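Local coordinates for protein sulfhydryl oxidase 1 (Homo sapiens, PDB 3LLK) that probably uses its bound FAD to oxidise protein thiols to disulfides, passing the electrons to molecular oxygen, as sulfhydryl oxidases of the Erv/ALR type do, at residues F126-V131 with F250-I255; A187-L192 with A241-L246; K13-D18 with N104-Q109. All blocks are in the same frame, centred on the assembly; numbering follows the deposited sequence.

Contact 1. Residues F126-V131 with F250-I255. With FAD (flavin-adenine dinucleotide), chain D.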
loop_
_atom_site.group_PDB
_atom_site.type_symbol
_atom_site.label_atom_id
_atom_site.label_comp_id
_atom_site.label_asym_id
_atom_site.label_seq_id
_atom_site.Cartn_x
_atom_site.Cartn_y
_atom_site.Cartn_z
ATOM N N PHE A 126 -1.094 -0.242 1.072
ATOM C CA PHE A 126 -2.219 0.644 0.751
ATOM C C PHE A 126 -3.516 0.233 1.467
ATOM O O PHE A 126 -4.178 1.064 2.093
ATOM C CB PHE A 126 -2.482 0.686 -0.772
ATOM C CG PHE A 126 -1.458 1.471 -1.572
ATOM C CD1 PHE A 126 -0.526 2.301 -0.949
ATOM C CD2 PHE A 126 -1.437 1.371 -2.961
ATOM C CE1 PHE A 126 0.420 3.019 -1.706
ATOM C CE2 PHE A 126 -0.501 2.083 -3.726
ATOM C CZ PHE A 126 0.427 2.906 -3.095
ATOM N N HIS A 127 -3.892 -1.039 1.345
ATOM C CA HIS A 127 -5.106 -1.534 1.993
ATOM C C HIS A 127 -5.024 -1.300 3.499
ATOM O O HIS A 127 -5.988 -0.866 4.135
ATOM C CB HIS A 127 -5.295 -3.034 1.731
ATOM C CG HIS A 127 -5.697 -3.358 0.328
ATOM N ND1 HIS A 127 -6.896 -2.950 -0.213
ATOM C CD2 HIS A 127 -5.047 -4.023 -0.658
ATOM C CE1 HIS A 127 -6.966 -3.345 -1.471
ATOM N NE2 HIS A 127 -5.858 -3.999 -1.765
ATOM N N PHE A 128 -3.860 -1.568 4.065
ATOM C CA PHE A 128 -3.695 -1.407 5.494
ATOM C C PHE A 128 -3.909 0.038 5.903
ATOM O O PHE A 128 -4.579 0.303 6.905
ATOM C CB PHE A 128 -2.323 -1.906 5.937
ATOM C CG PHE A 128 -2.325 -2.516 7.308
ATOM C CD1 PHE A 128 -2.590 -1.737 8.427
ATOM C CD2 PHE A 128 -2.094 -3.880 7.475
ATOM C CE1 PHE A 128 -2.629 -2.302 9.702
ATOM C CE2 PHE A 128 -2.128 -4.460 8.744
ATOM C CZ PHE A 128 -2.397 -3.668 9.861
ATOM N N LEU A 129 -3.370 0.972 5.119
ATOM C CA LEU A 129 -3.529 2.385 5.422
ATOM C C LEU A 129 -5.009 2.773 5.401
ATOM O O LEU A 129 -5.454 3.502 6.278
ATOM C CB LEU A 129 -2.732 3.257 4.434
ATOM C CG LEU A 129 -1.203 3.123 4.537
ATOM C CD1 LEU A 129 -0.526 3.923 3.436
ATOM C CD2 LEU A 129 -0.743 3.610 5.910
ATOM N N THR A 130 -5.770 2.288 4.420
ATOM C CA THR A 130 -7.195 2.635 4.366
ATOM C C THR A 130 -7.955 2.093 5.568
ATOM O O THR A 130 -8.829 2.776 6.127
ATOM C CB THR A 130 -7.894 2.130 3.070
ATOM O OG1 THR A 130 -7.796 0.703 2.971
ATOM C CG2 THR A 130 -7.268 2.773 1.853
ATOM N N VAL A 131 -7.622 0.871 5.977
ATOM C CA VAL A 131 -8.294 0.274 7.111
ATOM C C VAL A 131 -7.938 0.978 8.411
ATOM O O VAL A 131 -8.812 1.226 9.235
ATOM C CB VAL A 131 -7.996 -1.234 7.225
ATOM C CG1 VAL A 131 -8.575 -1.782 8.534
ATOM C CG2 VAL A 131 -8.629 -1.965 6.031
ATOM N N PHE A 250 -6.721 -6.632 7.715
ATOM C CA PHE A 250 -5.702 -5.588 7.744
ATOM C C PHE A 250 -5.682 -4.864 9.089
ATOM O O PHE A 250 -5.924 -3.659 9.159
ATOM C CB PHE A 250 -5.956 -4.588 6.610
ATOM C CG PHE A 250 -5.842 -5.193 5.239
ATOM C CD1 PHE A 250 -4.599 -5.551 4.725
ATOM C CD2 PHE A 250 -6.971 -5.397 4.459
ATOM C CE1 PHE A 250 -4.482 -6.101 3.443
ATOM C CE2 PHE A 250 -6.868 -5.947 3.173
ATOM C CZ PHE A 250 -5.613 -6.299 2.669
ATOM N N SER A 251 -5.396 -5.610 10.153
ATOM C CA SER A 251 -5.348 -5.049 11.504
ATOM C C SER A 251 -4.037 -5.431 12.189
ATOM O O SER A 251 -3.443 -6.469 11.889
ATOM C CB SER A 251 -6.526 -5.565 12.342
ATOM O OG SER A 251 -6.365 -6.942 12.634
ATOM N N PRO A 252 -3.576 -4.595 13.130
ATOM C CA PRO A 252 -2.328 -4.856 13.851
ATOM C C PRO A 252 -2.248 -6.245 14.479
ATOM O O PRO A 252 -1.178 -6.849 14.514
ATOM C CB PRO A 252 -2.288 -3.737 14.888
ATOM C CG PRO A 252 -2.986 -2.606 14.180
ATOM C CD PRO A 252 -4.162 -3.303 13.539
ATOM N N SER A 253 -3.377 -6.757 14.959
ATOM C CA SER A 253 -3.387 -8.077 15.592
ATOM C C SER A 253 -3.156 -9.205 14.597
ATOM O O SER A 253 -2.724 -10.294 14.979
ATOM C CB SER A 253 -4.706 -8.317 16.341
ATOM O OG SER A 253 -5.819 -8.339 15.460
ATOM N N ASN A 254 -3.428 -8.945 13.323
ATOM C CA ASN A 254 -3.241 -9.952 12.287
ATOM C C ASN A 254 -1.848 -9.895 11.656
ATOM O O ASN A 254 -1.589 -10.548 10.640
ATOM C CB ASN A 254 -4.313 -9.788 11.202
ATOM C CG ASN A 254 -4.475 -11.031 10.361
ATOM O OD1 ASN A 254 -4.479 -12.141 10.894
ATOM N ND2 ASN A 254 -4.625 -10.862 9.048
ATOM N N ILE A 255 -0.951 -9.113 12.249
ATOM C CA ILE A 255 0.404 -9.012 11.719
ATOM C C ILE A 255 1.338 -9.961 12.450
ATOM O O ILE A 255 1.335 -10.025 13.683
ATOM C CB ILE A 255 1.002 -7.592 11.876
ATOM C CG1 ILE A 255 0.161 -6.562 11.124
ATOM C CG2 ILE A 255 2.417 -7.563 11.312
ATOM C CD1 ILE A 255 0.693 -5.152 11.288
HETATM P PA FAD D . -1.239 -8.684 -5.390
HETATM O O1A FAD D . 0.009 -7.872 -5.354
HETATM O O2A FAD D . -2.353 -8.422 -6.341
HETATM O O5B FAD D . -1.884 -8.763 -3.962
HETATM C C5B FAD D . -1.198 -8.568 -2.724
HETATM C C4B FAD D . -1.985 -9.443 -1.783
HETATM O O4B FAD D . -3.041 -8.586 -1.270
HETATM C C3B FAD D . -2.491 -10.884 -2.014
HETATM O O3B FAD D . -1.528 -11.922 -1.841
HETATM C C2B FAD D . -3.651 -10.888 -1.125
HETATM O O2B FAD D . -3.397 -11.273 0.191
HETATM C C1B FAD D . -4.175 -9.444 -1.104
HETATM N N9A FAD D . -5.204 -9.050 -2.014
HETATM C C8A FAD D . -5.589 -9.519 -3.298
HETATM N N7A FAD D . -6.615 -8.946 -3.835
HETATM C C5A FAD D . -6.974 -8.027 -2.857
HETATM C C6A FAD D . -8.053 -7.124 -2.826
HETATM N N6A FAD D . -8.968 -7.033 -3.801
HETATM N N1A FAD D . -8.239 -6.309 -1.726
HETATM C C2A FAD D . -7.460 -6.378 -0.611
HETATM N N3A FAD D . -6.383 -7.277 -0.633
HETATM C C4A FAD D . -6.188 -8.084 -1.798
HETATM N N1 FAD D . 0.556 -5.269 -12.936
HETATM C C2 FAD D . 0.401 -5.487 -14.289
HETATM O O2 FAD D . 1.026 -6.443 -14.775
HETATM N N3 FAD D . -0.479 -4.566 -14.843
HETATM C C4 FAD D . -1.171 -3.510 -14.198
HETATM O O4 FAD D . -1.912 -2.723 -14.875
HETATM C C4X FAD D . -0.944 -3.376 -12.844
HETATM N N5 FAD D . -1.509 -2.278 -12.118
HETATM C C5X FAD D . -1.230 -2.006 -10.752
HETATM C C6 FAD D . -1.756 -0.829 -10.185
HETATM C C7 FAD D . -1.492 -0.575 -8.809
HETATM C C7M FAD D . -2.093 0.721 -8.264
HETATM C C8 FAD D . -0.722 -1.480 -8.020
HETATM C C8M FAD D . -0.365 -1.409 -6.549
HETATM C C9 FAD D . -0.189 -2.617 -8.626
HETATM C C9A FAD D . -0.353 -2.935 -10.000
HETATM N N10 FAD D . 0.094 -4.074 -10.846
HETATM C C10 FAD D . -0.054 -4.287 -12.192
HETATM C "C1'" FAD D . 0.675 -5.168 -10.133
HETATM C "C2'" FAD D . -0.221 -6.267 -9.649
HETATM O "O2'" FAD D . -1.483 -5.728 -9.182
HETATM C "C3'" FAD D . 0.294 -7.181 -8.581
HETATM O "O3'" FAD D . 0.730 -6.422 -7.460
HETATM C "C4'" FAD D . 1.318 -8.252 -8.921
HETATM O "O4'" FAD D . 1.001 -8.883 -10.197
HETATM C "C5'" FAD D . 1.631 -9.261 -7.902
HETATM O "O5'" FAD D . 0.443 -10.031 -7.703
HETATM P P FAD D . 0.177 -10.961 -6.489
HETATM O O1P FAD D . -0.502 -12.107 -7.095
HETATM O O2P FAD D . 1.406 -11.284 -5.719
HETATM O O3P FAD D . -0.835 -10.224 -5.475
#

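Contact 2. Residues A187-L192 with A241-L246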
loop_
_atom_site.group_PDB
_atom_site.type_symbol
_atom_site.label_atom_id
_atom_site.label_comp_id
_atom_site.label_asym_id
_atom_site.label_seq_id
_atom_site.Cartn_x
_atom_site.Cartn_y
_atom_site.Cartn_z
ATOM N N ALA A 187 -15.993 3.610 2.884
ATOM C CA ALA A 187 -16.163 3.582 1.438
ATOM C C ALA A 187 -14.791 3.511 0.769
ATOM O O ALA A 187 -14.623 2.827 -0.243
ATOM C CB ALA A 187 -16.909 4.835 0.969
ATOM N N ALA A 188 -13.821 4.234 1.330
ATOM C CA ALA A 188 -12.471 4.253 0.774
ATOM C C ALA A 188 -11.866 2.859 0.863
ATOM O O ALA A 188 -11.175 2.411 -0.055
ATOM C CB ALA A 188 -11.599 5.259 1.519
ATOM N N VAL A 189 -12.135 2.171 1.966
ATOM C CA VAL A 189 -11.628 0.814 2.143
ATOM C C VAL A 189 -12.192 -0.096 1.054
ATOM O O VAL A 189 -11.456 -0.859 0.423
ATOM C CB VAL A 189 -12.022 0.233 3.520
ATOM C CG1 VAL A 189 -11.843 -1.287 3.523
ATOM C CG2 VAL A 189 -11.158 0.863 4.612
ATOM N N LEU A 190 -13.501 -0.005 0.840
ATOM C CA LEU A 190 -14.177 -0.826 -0.153
ATOM C C LEU A 190 -13.790 -0.429 -1.565
ATOM O O LEU A 190 -13.737 -1.267 -2.459
ATOM C CB LEU A 190 -15.694 -0.714 0.012
ATOM C CG LEU A 190 -16.287 -1.338 1.277
ATOM C CD1 LEU A 190 -17.764 -0.986 1.381
ATOM C CD2 LEU A 190 -16.097 -2.850 1.243
ATOM N N TRP A 191 -13.539 0.856 -1.774
ATOM C CA TRP A 191 -13.160 1.327 -3.101
ATOM C C TRP A 191 -11.839 0.708 -3.541
ATOM O O TRP A 191 -11.694 0.275 -4.687
ATOM C CB TRP A 191 -13.009 2.854 -3.138
ATOM C CG TRP A 191 -12.717 3.336 -4.535
ATOM C CD1 TRP A 191 -13.634 3.651 -5.498
ATOM C CD2 TRP A 191 -11.431 3.431 -5.166
ATOM N NE1 TRP A 191 -13.006 3.925 -6.687
ATOM C CE2 TRP A 191 -11.653 3.800 -6.515
ATOM C CE3 TRP A 191 -10.115 3.236 -4.727
ATOM C CZ2 TRP A 191 -10.611 3.979 -7.427
ATOM C CZ3 TRP A 191 -9.071 3.414 -5.637
ATOM C CH2 TRP A 191 -9.331 3.783 -6.974
ATOM N N LEU A 192 -10.866 0.693 -2.637
ATOM C CA LEU A 192 -9.549 0.143 -2.960
ATOM C C LEU A 192 -9.654 -1.363 -3.154
ATOM O O LEU A 192 -9.015 -1.937 -4.037
ATOM C CB LEU A 192 -8.553 0.443 -1.837
ATOM C CG LEU A 192 -7.077 0.183 -2.172
ATOM C CD1 LEU A 192 -6.661 1.007 -3.373
ATOM C CD2 LEU A 192 -6.216 0.519 -0.958
ATOM N N ALA A 241 -20.303 -7.907 5.202
ATOM C CA ALA A 241 -19.421 -8.962 5.687
ATOM C C ALA A 241 -17.992 -8.700 5.200
ATOM O O ALA A 241 -17.034 -8.851 5.955
ATOM C CB ALA A 241 -19.912 -10.334 5.189
ATOM N N THR A 242 -17.871 -8.311 3.935
ATOM C CA THR A 242 -16.577 -8.022 3.315
ATOM C C THR A 242 -15.867 -6.886 4.063
ATOM O O THR A 242 -14.674 -6.971 4.356
ATOM C CB THR A 242 -16.769 -7.651 1.821
ATOM O OG1 THR A 242 -17.339 -8.772 1.128
ATOM C CG2 THR A 242 -15.426 -7.280 1.158
ATOM N N LEU A 243 -16.603 -5.828 4.391
ATOM C CA LEU A 243 -16.007 -4.708 5.122
ATOM C C LEU A 243 -15.433 -5.187 6.455
ATOM O O LEU A 243 -14.315 -4.822 6.824
ATOM C CB LEU A 243 -17.047 -3.602 5.369
ATOM C CG LEU A 243 -16.534 -2.367 6.126
ATOM C CD1 LEU A 243 -15.395 -1.704 5.329
ATOM C CD2 LEU A 243 -17.688 -1.389 6.351
ATOM N N ASN A 244 -16.195 -6.009 7.175
ATOM C CA ASN A 244 -15.745 -6.531 8.457
ATOM C C ASN A 244 -14.516 -7.409 8.273
ATOM O O ASN A 244 -13.557 -7.313 9.035
ATOM C CB ASN A 244 -16.851 -7.344 9.136
ATOM C CG ASN A 244 -18.001 -6.479 9.616
ATOM O OD1 ASN A 244 -17.794 -5.448 10.257
ATOM N ND2 ASN A 244 -19.225 -6.899 9.315
ATOM N N PHE A 245 -14.534 -8.274 7.264
ATOM C CA PHE A 245 -13.373 -9.123 7.046
ATOM C C PHE A 245 -12.155 -8.241 6.778
ATOM O O PHE A 245 -11.077 -8.480 7.315
ATOM C CB PHE A 245 -13.576 -10.068 5.857
ATOM C CG PHE A 245 -12.314 -10.774 5.434
ATOM C CD1 PHE A 245 -11.821 -11.849 6.165
ATOM C CD2 PHE A 245 -11.585 -10.318 4.336
ATOM C CE1 PHE A 245 -10.614 -12.464 5.813
ATOM C CE2 PHE A 245 -10.386 -10.919 3.976
ATOM C CZ PHE A 245 -9.896 -11.998 4.719
ATOM N N LEU A 246 -12.328 -7.217 5.953
ATOM C CA LEU A 246 -11.208 -6.329 5.635
ATOM C C LEU A 246 -10.639 -5.683 6.911
ATOM O O LEU A 246 -9.423 -5.654 7.122
ATOM C CB LEU A 246 -11.656 -5.267 4.622
ATOM C CG LEU A 246 -11.983 -5.775 3.208
ATOM C CD1 LEU A 246 -12.720 -4.701 2.441
ATOM C CD2 LEU A 246 -10.702 -6.166 2.464
#

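Contact 3. Residues K13-D18 with N104-Q109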
loop_
_atom_site.group_PDB
_atom_site.type_symbol
_atom_site.label_atom_id
_atom_site.label_comp_id
_atom_site.label_asym_id
_atom_site.label_seq_id
_atom_site.Cartn_x
_atom_site.Cartn_y
_atom_site.Cartn_z
ATOM N N LYS A 13 -2.558 -14.105 6.947
ATOM C CA LYS A 13 -1.836 -13.180 7.807
ATOM C C LYS A 13 -1.149 -12.057 7.039
ATOM O O LYS A 13 -1.144 -12.027 5.813
ATOM C CB LYS A 13 -0.782 -13.936 8.630
ATOM C CG LYS A 13 -1.333 -15.081 9.481
ATOM C CD LYS A 13 -2.348 -14.590 10.502
ATOM C CE LYS A 13 -3.007 -15.767 11.213
ATOM N NZ LYS A 13 -4.201 -15.367 12.016
ATOM N N ILE A 14 -0.582 -11.132 7.797
ATOM C CA ILE A 14 0.155 -10.007 7.251
ATOM C C ILE A 14 1.511 -10.146 7.921
ATOM O O ILE A 14 1.576 -10.367 9.128
ATOM C CB ILE A 14 -0.469 -8.654 7.676
ATOM C CG1 ILE A 14 -1.928 -8.576 7.222
ATOM C CG2 ILE A 14 0.352 -7.504 7.123
ATOM C CD1 ILE A 14 -2.149 -8.890 5.769
ATOM N N TYR A 15 2.588 -10.044 7.151
ATOM C CA TYR A 15 3.923 -10.150 7.724
ATOM C C TYR A 15 4.551 -8.774 7.826
ATOM O O TYR A 15 4.604 -8.031 6.845
ATOM C CB TYR A 15 4.791 -11.080 6.873
ATOM C CG TYR A 15 4.351 -12.518 6.979
ATOM C CD1 TYR A 15 4.791 -13.328 8.032
ATOM C CD2 TYR A 15 3.427 -13.048 6.080
ATOM C CE1 TYR A 15 4.316 -14.629 8.186
ATOM C CE2 TYR A 15 2.945 -14.342 6.227
ATOM C CZ TYR A 15 3.392 -15.124 7.279
ATOM O OH TYR A 15 2.906 -16.396 7.420
ATOM N N MET A 16 5.016 -8.427 9.019
ATOM C CA MET A 16 5.618 -7.122 9.220
ATOM C C MET A 16 6.781 -6.920 8.247
ATOM O O MET A 16 7.058 -5.795 7.826
ATOM C CB MET A 16 6.104 -6.969 10.667
ATOM C CG MET A 16 6.504 -5.535 11.027
ATOM S SD MET A 16 5.109 -4.336 10.977
ATOM C CE MET A 16 4.512 -4.448 12.648
ATOM N N ALA A 17 7.448 -8.016 7.885
ATOM C CA ALA A 17 8.578 -7.953 6.967
ATOM C C ALA A 17 8.163 -7.385 5.606
ATOM O O ALA A 17 8.911 -6.615 5.002
ATOM C CB ALA A 17 9.200 -9.351 6.786
ATOM N N ASP A 18 6.987 -7.771 5.117
ATOM C CA ASP A 18 6.518 -7.259 3.834
ATOM C C ASP A 18 6.257 -5.756 3.948
ATOM O O ASP A 18 6.607 -4.991 3.051
ATOM C CB ASP A 18 5.231 -7.967 3.374
ATOM C CG ASP A 18 5.440 -9.446 3.050
ATOM O OD1 ASP A 18 6.291 -9.778 2.184
ATOM O OD2 ASP A 18 4.731 -10.279 3.659
ATOM N N ASN A 104 12.946 -8.148 2.120
ATOM C CA ASN A 104 12.667 -9.498 2.581
ATOM C C ASN A 104 11.167 -9.717 2.489
ATOM O O ASN A 104 10.411 -9.253 3.333
ATOM C CB ASN A 104 13.154 -9.683 4.023
ATOM C CG ASN A 104 12.814 -11.052 4.579
ATOM O OD1 ASN A 104 12.903 -12.054 3.869
ATOM N ND2 ASN A 104 12.429 -11.104 5.856
ATOM N N TRP A 105 10.745 -10.409 1.437
ATOM C CA TRP A 105 9.334 -10.692 1.214
ATOM C C TRP A 105 8.979 -12.011 1.880
ATOM O O TRP A 105 9.764 -12.957 1.848
ATOM C CB TRP A 105 9.049 -10.807 -0.286
ATOM C CG TRP A 105 9.561 -9.645 -1.087
ATOM C CD1 TRP A 105 10.419 -9.693 -2.157
ATOM C CD2 TRP A 105 9.264 -8.266 -0.874
ATOM N NE1 TRP A 105 10.675 -8.426 -2.617
ATOM C CE2 TRP A 105 9.983 -7.528 -1.848
ATOM C CE3 TRP A 105 8.461 -7.576 0.044
ATOM C CZ2 TRP A 105 9.922 -6.133 -1.927
ATOM C CZ3 TRP A 105 8.401 -6.183 -0.035
ATOM C CH2 TRP A 105 9.132 -5.479 -1.018
ATOM N N ILE A 106 7.811 -12.069 2.503
ATOM C CA ILE A 106 7.376 -13.314 3.105
ATOM C C ILE A 106 6.026 -13.647 2.496
ATOM O O ILE A 106 5.891 -14.635 1.775
ATOM C CB ILE A 106 7.275 -13.221 4.645
ATOM C CG1 ILE A 106 8.652 -12.914 5.239
ATOM C CG2 ILE A 106 6.771 -14.546 5.208
ATOM C CD1 ILE A 106 8.693 -12.934 6.768
ATOM N N GLY A 107 5.027 -12.812 2.761
ATOM C CA GLY A 107 3.712 -13.054 2.200
ATOM C C GLY A 107 3.647 -12.556 0.765
ATOM O O GLY A 107 2.674 -12.800 0.053
ATOM N N CYS A 108 4.696 -11.858 0.342
ATOM C CA CYS A 108 4.766 -11.314 -1.011
ATOM C C CYS A 108 5.906 -11.925 -1.833
ATOM O O CYS A 108 6.316 -11.386 -2.865
ATOM C CB CYS A 108 4.925 -9.799 -0.934
ATOM S SG CYS A 108 3.364 -8.900 -0.661
ATOM N N GLN A 109 6.397 -13.065 -1.368
ATOM C CA GLN A 109 7.486 -13.784 -2.018
ATOM C C GLN A 109 7.049 -14.418 -3.341
ATOM O O GLN A 109 6.174 -15.267 -3.357
ATOM C CB GLN A 109 7.985 -14.874 -1.060
ATOM C CG GLN A 109 9.051 -15.795 -1.615
ATOM C CD GLN A 109 10.345 -15.078 -1.875
ATOM O OE1 GLN A 109 10.487 -14.373 -2.875
ATOM N NE2 GLN A 109 11.305 -15.238 -0.961
#

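Contact 1. Residues F126-V131 with F250-I255
At the adenine end of the FAD site in the Erv/ALR-type helical domain, H127 on helix 118-134 meets F250, the residue with which the chain leaves helix 239-249. CB of H127 lies over one face of the F250 ring, 3.5 Å from its centroid and 16° off the normal, a CH-pi contact. The two rings are nearly parallel, with planes at 20°, but slid so far apart that they barely overlap. What lies over the imidazole is the cofactor: FAD C2A sits above the centre of the H127 ring, 3.1 Å from its plane, while F250 turns an edge to the same adenine, F250 CZ being 3.5 Å from FAD N3A. NE2 of H127 is hydrogen-bonded to H196, which also binds FAD, and this fixes the turn of the imidazole. Replacing the imidazole by an alanine is likely to uncover this side of the adenine and to leave H196 ND1 without its bond to NE2. Further along the helix, V131 touches F250 CB through CG2, 3.8 Å away. F128 reaches past F250, its ring face over the F250 carbonyl, and ends with CZ 3.7 Å from I255 CD1 and 4.1 Å from P252 CD.

Contact 2. Residues A187-L192 with A241-L246
L190 and L243 reach each other through different first torsions: L190 has CG anti to its carbonyl carbon (chi1 -69°), whereas L243 swings CG anti to the backbone N (chi1 -180°), which sends CD1 across to the other helix. That methyl of L243 meets V189 CG1 at 4.0 Å and L190 CG at 4.2 Å, the L243 side chain crossing both of theirs at about a right angle. One turn on, L246 CD1 lies 3.7 Å from V189 CG1, the two side chains sliding past each other in opposite directions, and 4.0 Å from L190 CD2. V189 CG1 therefore touches both leucine methyls, and T242 CG2 adds a looser touch on L190 CD2. The contact is a near-perpendicular helix crossing, 92° between the axes of the two short segments, which approach to 10.4 Å, and it packs helix 239-249 against helix 185-203 beside the FAD site. On its other flank V189 rests on T130 of helix 118-134, and the side chain of L246 comes within about 4 Å of the FAD. With no hydrogen bond between the segments, the crossing rests on van der Waals packing of aliphatic side chains and has no directional polar pair.

Contact 3. Residues K13-D18 with N104-Q109
D18 receives three backbone N-H groups from the loop 104-109 on its carboxylate. D18 OD1 takes I106 N at 2.8 Å, nearly straight at 164°, met on the syn side but 32° out of the carboxylate plane; D18 OD2 takes G107 N at 2.7 Å through its syn lone pair. C108 N adds a weak bond to D18 OD1 at 3.2 Å. With CG anti to the carbonyl carbon (chi1 -66°), D18 extends from the first turn of helix 16-30 into the type I turn I106-Q109. Beside the carboxylate, C108 CB lies 3.4 Å from D18 OD1. Outward from this grip, I106 lays CG2 over the centre of the Y15 ring, 3.5 Å from the centroid, a CH-pi contact. The other branch of I106 carries CD1 to A17 CB, 3.6 Å away. Y15 stands at the N-cap position of the helix, and its hydroxyl is hydrogen-bonded to the backbone N of D10. C108 itself is joined to C120 in a disulfide, so the turn is tied covalently to helix 118-134 as well. Successive N-H groups converging on one buried carboxylate would be expected to stabilise its negative charge and to set the shape of the loop leading into that disulfide.

Overall arrangement
Along the chain contact 3 closes first, then contact 1 opens, and contact 2 is nested within the loop that contact 1 closes. Contacts 1 and 2 have centres about 11 Å apart and touch directly: helix 118-134 packs on helix 185-203 through T130 with V189 and L192, while helix 239-249 runs from contact 2 into the loop of contact 1. Contact 3 lies about 13 Å from contact 1, centre to centre, and meets it where strands 14-15 and 255-256 pair in parallel. Contacts 2 and 3, about 21 Å apart between centres, do not touch. Residues 250-255 thus link the FAD-binding helices, through contact 1, to the N-terminal strand of contact 3, bringing chain segments distant in sequence together around one cofactor.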